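Local coordinates for protein putative sugar ABC transporter (Yersinia enterocolitica subsp. enterocolitica 8081, PDB 5ULB) that probably binds methylthioribose for uptake by an ABC transporter, and encloses a seleno analogue of that sugar between the two lobes of a periplasmic binding protein, at residues A[26-30]-A[55-61]; A[32-36]-A[238-242]; A[217-221]-A[233-237]. All blocks are in the same frame, centred on the assembly; numbering follows the deposited sequence.

In the fold
Contacts 1 and 3 each lie within one lobe of the binding protein, though both reach the same sheet, and contact 2 joins the two lobes. Contact 1, partly buried, ties the end of strand 21-26 to the outermost strand 51-56 by backbone bonds and side-chain hydrogen bonds. Contact 2, also partly buried, bridges the lobes beside the sugar, using amide, carboxylate and water. Contact 3 is wholly buried; it packs a helix on its sheet with aliphatic groups and one hydroxyl pair. Contacts 1 and 2 meet where Arg26 bonds to Asn33 and Thr34. Contacts 2 and 3 meet at the hydrogen bond of Asp32 with Gln218, and strand 233-237 runs directly into segment 238-242.

Contact 1 of 3, residues A[26-30]-A[55-61]; sequences RNLGS and FLSNGDD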
loop_
_atom_site.group_PDB
_atom_site.type_symbol
_atom_site.label_atom_id
_atom_site.label_comp_id
_atom_site.label_asym_id
_atom_site.label_seq_id
_atom_site.Cartn_x
_atom_site.Cartn_y
_atom_site.Cartn_z
ATOM N N ARG A 26 -10.910 -0.711 4.875
ATOM C CA ARG A 26 -9.519 -0.262 4.926
ATOM C C ARG A 26 -9.417 0.795 6.032
ATOM O O ARG A 26 -10.196 1.767 6.090
ATOM C CB ARG A 26 -8.982 0.186 3.599
ATOM C CG ARG A 26 -7.578 0.757 3.591
ATOM C CD ARG A 26 -6.956 0.637 2.218
ATOM N NE ARG A 26 -5.762 1.431 2.123
ATOM C CZ ARG A 26 -4.618 1.061 1.515
ATOM N NH1 ARG A 26 -4.313 -0.227 1.273
ATOM N NH2 ARG A 26 -3.687 1.962 1.383
ATOM N N ASN A 27 -8.392 0.665 6.910
ATOM C CA ASN A 27 -8.230 1.503 8.072
ATOM C C ASN A 27 -7.450 2.784 7.841
ATOM O O ASN A 27 -6.547 3.098 8.623
ATOM C CB ASN A 27 -7.598 0.668 9.190
ATOM C CG ASN A 27 -7.729 1.244 10.556
ATOM O OD1 ASN A 27 -8.659 2.001 10.875
ATOM N ND2 ASN A 27 -6.842 0.784 11.466
ATOM N N LEU A 28 -7.757 3.480 6.729
ATOM C CA LEU A 28 -7.117 4.700 6.354
ATOM C C LEU A 28 -8.151 5.644 5.782
ATOM O O LEU A 28 -9.344 5.283 5.685
ATOM C CB LEU A 28 -5.927 4.470 5.377
ATOM C CG LEU A 28 -4.744 3.667 5.932
ATOM C CD1 LEU A 28 -3.783 3.406 4.813
ATOM C CD2 LEU A 28 -4.049 4.477 7.007
ATOM N N GLY A 29 -7.729 6.845 5.422
ATOM C CA GLY A 29 -8.518 7.776 4.646
ATOM C C GLY A 29 -8.240 7.690 3.170
ATOM O O GLY A 29 -7.758 6.669 2.667
ATOM N N SER A 30 -8.534 8.761 2.435
ATOM C CA SER A 30 -8.453 8.767 0.985
ATOM C C SER A 30 -7.131 9.255 0.435
ATOM O O SER A 30 -7.108 10.025 -0.539
ATOM C CB SER A 30 -9.665 9.497 0.409
ATOM O OG SER A 30 -9.718 10.825 0.925
ATOM N N PHE A 55 -15.309 0.592 2.212
ATOM C CA PHE A 55 -15.528 1.344 3.459
ATOM C C PHE A 55 -14.132 1.786 3.948
ATOM O O PHE A 55 -13.202 0.961 4.029
ATOM C CB PHE A 55 -16.181 0.484 4.527
ATOM C CG PHE A 55 -17.480 -0.070 4.114
ATOM C CD1 PHE A 55 -18.644 0.667 4.288
ATOM C CD2 PHE A 55 -17.569 -1.345 3.504
ATOM C CE1 PHE A 55 -19.911 0.079 3.893
ATOM C CE2 PHE A 55 -18.746 -1.898 3.151
ATOM C CZ PHE A 55 -19.919 -1.111 3.297
ATOM N N LEU A 56 -14.006 3.064 4.282
ATOM C CA LEU A 56 -12.758 3.647 4.842
ATOM C C LEU A 56 -13.021 4.195 6.228
ATOM O O LEU A 56 -13.987 4.912 6.429
ATOM C CB LEU A 56 -12.235 4.795 4.001
ATOM C CG LEU A 56 -11.618 4.324 2.676
ATOM C CD1 LEU A 56 -11.254 5.515 1.825
ATOM C CD2 LEU A 56 -10.429 3.409 2.859
ATOM N N SER A 57 -12.168 3.838 7.195
ATOM C CA SER A 57 -12.329 4.291 8.545
ATOM C C SER A 57 -11.757 5.659 8.859
ATOM O O SER A 57 -11.948 6.147 10.019
ATOM C CB SER A 57 -11.696 3.330 9.552
ATOM O OG SER A 57 -10.269 3.455 9.397
ATOM N N ASN A 58 -10.956 6.216 7.921
ATOM C CA ASN A 58 -10.116 7.437 8.158
ATOM C C ASN A 58 -9.066 7.202 9.269
ATOM O O ASN A 58 -8.506 8.184 9.828
ATOM C CB ASN A 58 -10.807 8.785 8.424
ATOM C CG ASN A 58 -11.006 9.663 7.141
ATOM O OD1 ASN A 58 -10.103 10.266 6.409
ATOM N ND2 ASN A 58 -12.263 9.798 6.923
ATOM N N GLY A 59 -8.697 5.953 9.503
ATOM C CA GLY A 59 -7.729 5.677 10.575
ATOM C C GLY A 59 -8.305 5.536 11.957
ATOM O O GLY A 59 -7.552 5.295 12.897
ATOM N N ASP A 60 -9.656 5.577 12.095
ATOM C CA ASP A 60 -10.317 5.465 13.384
ATOM C C ASP A 60 -10.628 4.011 13.575
ATOM O O ASP A 60 -11.482 3.424 12.908
ATOM C CB ASP A 60 -11.561 6.362 13.380
ATOM C CG ASP A 60 -12.440 6.265 14.563
ATOM O OD1 ASP A 60 -12.489 5.276 15.232
ATOM O OD2 ASP A 60 -13.140 7.299 14.873
ATOM N N ASP A 61 -9.928 3.398 14.550
ATOM C CA ASP A 61 -10.066 1.990 14.730
ATOM C C ASP A 61 -11.464 1.551 15.164
ATOM O O ASP A 61 -11.903 0.405 14.881
ATOM C CB ASP A 61 -9.046 1.489 15.722
ATOM C CG ASP A 61 -7.581 1.629 15.216
ATOM O OD1 ASP A 61 -7.137 0.828 14.399
ATOM O OD2 ASP A 61 -6.980 2.672 15.622
HETATM O O HOH W 1 -9.011 11.103 4.067
#
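Asn27 has its CG trans to the backbone N (chi1 -163°), while Ser57 tucks OG between its own N and carbonyl carbon (chi1 71°); together these torsions set Ser57 OG 2.6 Å from Asn27 OD1, to which it donates. The same OG accepts from Gly59 N at 3.0 Å, closing an ST turn inside the type I' turn Ser57-Asp60. At the other end of the amide, Asn27 ND2 gives a hydrogen bond to Asp61 OD1 (2.9 Å), arriving from above the carboxylate plane; ND2 also bonds to Gln83 O, and Asp61 OD1 to Tyr88 OH. Backbone pairing is parallel: Arg26 N meets Phe55 O at 3.0 Å and Ser57 N meets Arg26 O at 3.1 Å. Alongside it, Leu56 CD2 packs on Arg26 CB at 3.6 Å, the two side chains pointing the same way. Past the strands, Asn58 N reaches Leu28 O at 2.9 Å, and Leu28 itself touches the bound sugar. Asn27 O is buried without a conventional partner but receives a CA-H...O contact from Gly59 CA, 3.4 Å away. With both ends of its amide engaged, Asn27 has its orientation fixed, which ties the turn to the start of helix 61-73.

Contact 2 of 3, residues A[32-36]-A[238-242]; sequences DNTTQ and DISNQ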
loop_
_atom_site.group_PDB
_atom_site.type_symbol
_atom_site.label_atom_id
_atom_site.label_comp_id
_atom_site.label_asym_id
_atom_site.label_seq_id
_atom_site.Cartn_x
_atom_site.Cartn_y
_atom_site.Cartn_z
ATOM N N ASP A 32 -3.580 8.701 -1.715
ATOM C CA ASP A 32 -3.414 8.159 -3.038
ATOM C C ASP A 32 -3.186 6.629 -3.036
ATOM O O ASP A 32 -3.647 5.939 -3.974
ATOM C CB ASP A 32 -2.278 8.798 -3.782
ATOM C CG ASP A 32 -2.501 10.267 -4.110
ATOM O OD1 ASP A 32 -3.638 10.765 -3.976
ATOM O OD2 ASP A 32 -1.493 10.869 -4.648
ATOM N N ASN A 33 -2.457 6.134 -2.039
ATOM C CA ASN A 33 -2.225 4.685 -2.003
ATOM C C ASN A 33 -3.551 3.956 -1.836
ATOM O O ASN A 33 -3.832 3.000 -2.528
ATOM C CB ASN A 33 -1.252 4.362 -0.849
ATOM C CG ASN A 33 -0.786 2.915 -0.889
ATOM O OD1 ASN A 33 -1.332 2.072 -0.202
ATOM N ND2 ASN A 33 0.353 2.717 -1.623
ATOM N N THR A 34 -4.355 4.429 -0.870
ATOM C CA THR A 34 -5.635 3.888 -0.636
ATOM C C THR A 34 -6.553 3.972 -1.860
ATOM O O THR A 34 -7.290 3.020 -2.194
ATOM C CB THR A 34 -6.298 4.582 0.605
ATOM O OG1 THR A 34 -5.528 4.252 1.755
ATOM C CG2 THR A 34 -7.740 4.164 0.766
ATOM N N THR A 35 -6.584 5.141 -2.485
ATOM C CA THR A 35 -7.392 5.349 -3.624
ATOM C C THR A 35 -7.087 4.292 -4.759
ATOM O O THR A 35 -7.987 3.726 -5.373
ATOM C CB THR A 35 -7.292 6.814 -4.154
ATOM O OG1 THR A 35 -7.676 7.649 -3.047
ATOM C CG2 THR A 35 -8.068 7.036 -5.384
ATOM N N GLN A 36 -5.804 4.070 -4.986
ATOM C CA GLN A 36 -5.400 3.053 -5.925
ATOM C C GLN A 36 -5.741 1.592 -5.526
ATOM O O GLN A 36 -6.213 0.812 -6.359
ATOM C CB GLN A 36 -3.908 3.207 -6.229
ATOM C CG GLN A 36 -3.485 4.466 -6.919
ATOM C CD GLN A 36 -1.961 4.541 -7.005
ATOM O OE1 GLN A 36 -1.364 4.145 -8.056
ATOM N NE2 GLN A 36 -1.330 5.030 -5.924
ATOM N N ASP A 238 6.319 3.770 -1.884
ATOM C CA ASP A 238 5.058 3.924 -2.602
ATOM C C ASP A 238 5.126 4.746 -3.881
ATOM O O ASP A 238 6.063 5.515 -4.031
ATOM C CB ASP A 238 3.871 4.426 -1.767
ATOM C CG ASP A 238 3.628 3.700 -0.497
ATOM O OD1 ASP A 238 3.656 2.423 -0.502
ATOM O OD2 ASP A 238 3.362 4.397 0.551
ATOM N N ILE A 239 4.132 4.607 -4.746
ATOM C CA ILE A 239 4.058 5.434 -5.923
ATOM C C ILE A 239 2.616 5.737 -6.229
ATOM O O ILE A 239 1.689 5.037 -5.840
ATOM C CB ILE A 239 4.682 4.707 -7.183
ATOM C CG1 ILE A 239 5.069 5.627 -8.306
ATOM C CG2 ILE A 239 3.836 3.541 -7.652
ATOM C CD1 ILE A 239 6.146 6.618 -7.928
ATOM N N SER A 240 2.391 6.853 -6.922
ATOM C CA SER A 240 1.095 7.326 -7.338
ATOM C C SER A 240 1.321 8.255 -8.516
ATOM O O SER A 240 2.452 8.701 -8.769
ATOM C CB SER A 240 0.345 8.029 -6.157
ATOM O OG SER A 240 0.982 9.267 -5.917
ATOM N N ASN A 241 0.237 8.668 -9.196
ATOM C CA ASN A 241 0.378 9.573 -10.315
ATOM C C ASN A 241 1.007 10.857 -9.851
ATOM O O ASN A 241 1.869 11.414 -10.585
ATOM C CB ASN A 241 -0.965 9.852 -10.966
ATOM C CG ASN A 241 -1.550 8.677 -11.696
ATOM O OD1 ASN A 241 -0.874 7.650 -12.012
ATOM N ND2 ASN A 241 -2.851 8.805 -12.017
ATOM N N GLN A 242 0.602 11.405 -8.733
ATOM C CA GLN A 242 1.177 12.634 -8.198
ATOM C C GLN A 242 2.680 12.531 -8.031
ATOM O O GLN A 242 3.413 13.408 -8.423
ATOM C CB GLN A 242 0.499 13.029 -6.857
ATOM C CG GLN A 242 1.012 14.355 -6.280
ATOM C CD GLN A 242 0.469 14.776 -4.882
ATOM O OE1 GLN A 242 -0.401 14.134 -4.359
ATOM N NE2 GLN A 242 0.997 15.835 -4.314
HETATM O O HOH W 2 -1.854 10.636 -7.360
HETATM O O HOH W 3 0.702 5.089 -3.214
HETATM O O HOH W 4 -2.843 5.745 -10.542
#
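The closed cleft of a two-lobed periplasmic binding protein is bridged here: the first turn of helix 32-48, in one lobe, meets the loop that leaves strand 233-237 in the other. Gln36 makes a nearly straight link. Its NE2 donates to Ile239 O at 3.0 Å with an N-H...O angle of 174°, in the carbonyl plane and on a lone pair. NE2 bonds also to Asp32 O, 3.2 Å away and in its own helix, and both acceptors lie close to the Gln36 amide plane, so the two bonds fix the rotation of that amide. Asp32 O is gripped twice, since Gln36 N reaches it from the face opposite NE2. At the start of the helix, Asp32 CB packs on Ser240 CB at 3.6 Å. Asp32 OD2 lies 3.2 Å from Ser240 OG, but that hydroxyl proton has rival acceptors, and the firmer partner of OD2 is Gln218 NE2. Water 2 extends the bridge: it donates to Asp32 OD2 at 2.7 Å and accepts from Gln242 N at 2.9 Å. Closer to the sugar, Asn33 ND2 comes to 3.5 Å from Asp238 OD1, the side chains crossing at about a right angle. Asp238 and Asn33 both belong to the pocket. Asn33 ND2 also donates to water 3 (2.9 Å), which sits beside Ile239 O, while Asn33 OD1 accepts from Arg26 and Asp238 OD2 from the backbone N of Asp214. Ser240 is the N-cap of helix 241-248, helix 214-226 flanks it through Gln218, strand 254-259 backs Ile239, and Pro262 at the start of helix 262-278 touches both Asn33 and Gln36.

Contact 3 of 3, residues A[217-221]-A[233-237]; sequences TQGAY and KLYSI
The ring of Tyr221 meets Leu234 at its edge: Leu234 CD1 sits near the ring plane, 3.9 Å from Tyr221 CD2, and the two side chains cross at about a right angle. Ser252 and Pro253 also touch the Tyr221 side chain, and its hydroxyl is bonded to Glu249 and Gln225. The contact lies within the beta-alpha-beta unit of strand 208-211, helix 214-226 and strand 233-237, part of the Rossmann-like lobe. Helix segment 217-221 lies over strand 233-237 with axes 9.7 Å apart at closest approach and running 165° to each other, nearly antiparallel, as expected when a helix returns the chain across a parallel sheet. Leu234 is the apolar side chain that the strand turns to the helix. Its CD1 branch packs on Tyr221 CB at 3.8 Å, and its CD2 branch approaches Ala220 CB at 4.2 Å, so that the two methyls engage successive residues of the helix. Leu234 CD1 also comes to 4.0 Å from Thr217 CG2. The strand side chains alternate: Leu234 and Ser236 point to the helix, whereas Tyr235 and Ile237 pack on helix 124-138 on the opposite face. Ser236 OG stands trans to its backbone N (chi1 -163°), a position from which it donates to Ile237 O at 2.9 Å. Thr217 OG1 lies 2.7 Å from Ser236 OG, a likely hydrogen bond, with Trp213 O a weak rival for the proton.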
loop_
_atom_site.group_PDB
_atom_site.type_symbol
_atom_site.label_atom_id
_atom_site.label_comp_id
_atom_site.label_asym_id
_atom_site.label_seq_id
_atom_site.Cartn_x
_atom_site.Cartn_y
_atom_site.Cartn_z
ATOM N N THR A 217 5.500 11.777 2.003
ATOM C CA THR A 217 6.503 12.346 1.145
ATOM C C THR A 217 5.905 13.464 0.296
ATOM O O THR A 217 6.586 14.467 0.082
ATOM C CB THR A 217 7.091 11.267 0.249
ATOM O OG1 THR A 217 7.442 10.144 1.079
ATOM C CG2 THR A 217 8.326 11.763 -0.480
ATOM N N GLN A 218 4.640 13.325 -0.136
ATOM C CA GLN A 218 4.026 14.414 -0.867
ATOM C C GLN A 218 3.988 15.685 -0.047
ATOM O O GLN A 218 4.193 16.804 -0.600
ATOM C CB GLN A 218 2.621 13.990 -1.279
ATOM C CG GLN A 218 2.547 12.969 -2.389
ATOM C CD GLN A 218 1.231 12.221 -2.470
ATOM O OE1 GLN A 218 0.265 12.511 -1.684
ATOM N NE2 GLN A 218 1.165 11.244 -3.354
ATOM N N GLY A 219 3.632 15.557 1.225
ATOM C CA GLY A 219 3.621 16.760 2.048
ATOM C C GLY A 219 4.979 17.328 2.274
ATOM O O GLY A 219 5.227 18.572 2.296
ATOM N N ALA A 220 5.991 16.447 2.530
ATOM C CA ALA A 220 7.373 16.965 2.654
ATOM C C ALA A 220 7.821 17.652 1.413
ATOM O O ALA A 220 8.501 18.676 1.520
ATOM C CB ALA A 220 8.291 15.831 3.000
ATOM N N TYR A 221 7.512 17.121 0.266
ATOM C CA TYR A 221 7.859 17.728 -1.011
ATOM C C TYR A 221 7.343 19.180 -1.127
ATOM O O TYR A 221 8.043 20.110 -1.467
ATOM C CB TYR A 221 7.353 16.887 -2.173
ATOM C CG TYR A 221 7.698 17.444 -3.519
ATOM C CD1 TYR A 221 6.894 18.446 -4.133
ATOM C CD2 TYR A 221 8.832 17.075 -4.197
ATOM C CE1 TYR A 221 7.219 19.037 -5.302
ATOM C CE2 TYR A 221 9.125 17.630 -5.434
ATOM C CZ TYR A 221 8.334 18.635 -5.982
ATOM O OH TYR A 221 8.701 19.177 -7.135
ATOM N N LYS A 233 17.281 16.013 -0.076
ATOM C CA LYS A 233 16.833 14.965 -0.966
ATOM C C LYS A 233 15.808 14.030 -0.329
ATOM O O LYS A 233 15.928 13.716 0.848
ATOM C CB LYS A 233 18.062 14.191 -1.489
ATOM C CG LYS A 233 19.015 15.099 -2.289
ATOM C CD LYS A 233 18.315 16.060 -3.302
ATOM C CE LYS A 233 19.274 17.021 -4.019
ATOM N NZ LYS A 233 18.606 18.262 -4.651
ATOM N N LEU A 234 14.829 13.617 -1.123
ATOM C CA LEU A 234 13.744 12.793 -0.652
ATOM C C LEU A 234 13.808 11.340 -1.201
ATOM O O LEU A 234 14.033 11.170 -2.413
ATOM C CB LEU A 234 12.335 13.268 -1.079
ATOM C CG LEU A 234 11.859 14.555 -0.674
ATOM C CD1 LEU A 234 10.559 14.952 -1.392
ATOM C CD2 LEU A 234 11.646 14.533 0.844
ATOM N N TYR A 235 13.599 10.381 -0.316
ATOM C CA TYR A 235 13.620 8.948 -0.655
ATOM C C TYR A 235 12.340 8.389 -0.093
ATOM O O TYR A 235 12.097 8.484 1.093
ATOM C CB TYR A 235 14.844 8.319 0.019
ATOM C CG TYR A 235 16.166 8.875 -0.466
ATOM C CD1 TYR A 235 16.631 10.080 -0.003
ATOM C CD2 TYR A 235 16.899 8.255 -1.470
ATOM C CE1 TYR A 235 17.804 10.634 -0.502
ATOM C CE2 TYR A 235 18.050 8.792 -1.974
ATOM C CZ TYR A 235 18.499 9.965 -1.460
ATOM O OH TYR A 235 19.626 10.551 -1.968
ATOM N N SER A 236 11.526 7.743 -0.970
ATOM C CA SER A 236 10.201 7.283 -0.564
ATOM C C SER A 236 9.934 5.837 -0.846
ATOM O O SER A 236 10.440 5.224 -1.776
ATOM C CB SER A 236 9.152 8.189 -1.322
ATOM O OG SER A 236 7.852 8.126 -0.731
ATOM N N ILE A 237 8.936 5.367 -0.109
ATOM C CA ILE A 237 8.158 4.160 -0.390
ATOM C C ILE A 237 6.827 4.594 -1.031
ATOM O O ILE A 237 6.319 5.716 -0.722
ATOM C CB ILE A 237 7.978 3.368 0.902
ATOM C CG1 ILE A 237 9.372 2.846 1.387
ATOM C CG2 ILE A 237 7.018 2.203 0.737
ATOM C CD1 ILE A 237 9.410 2.218 2.723
#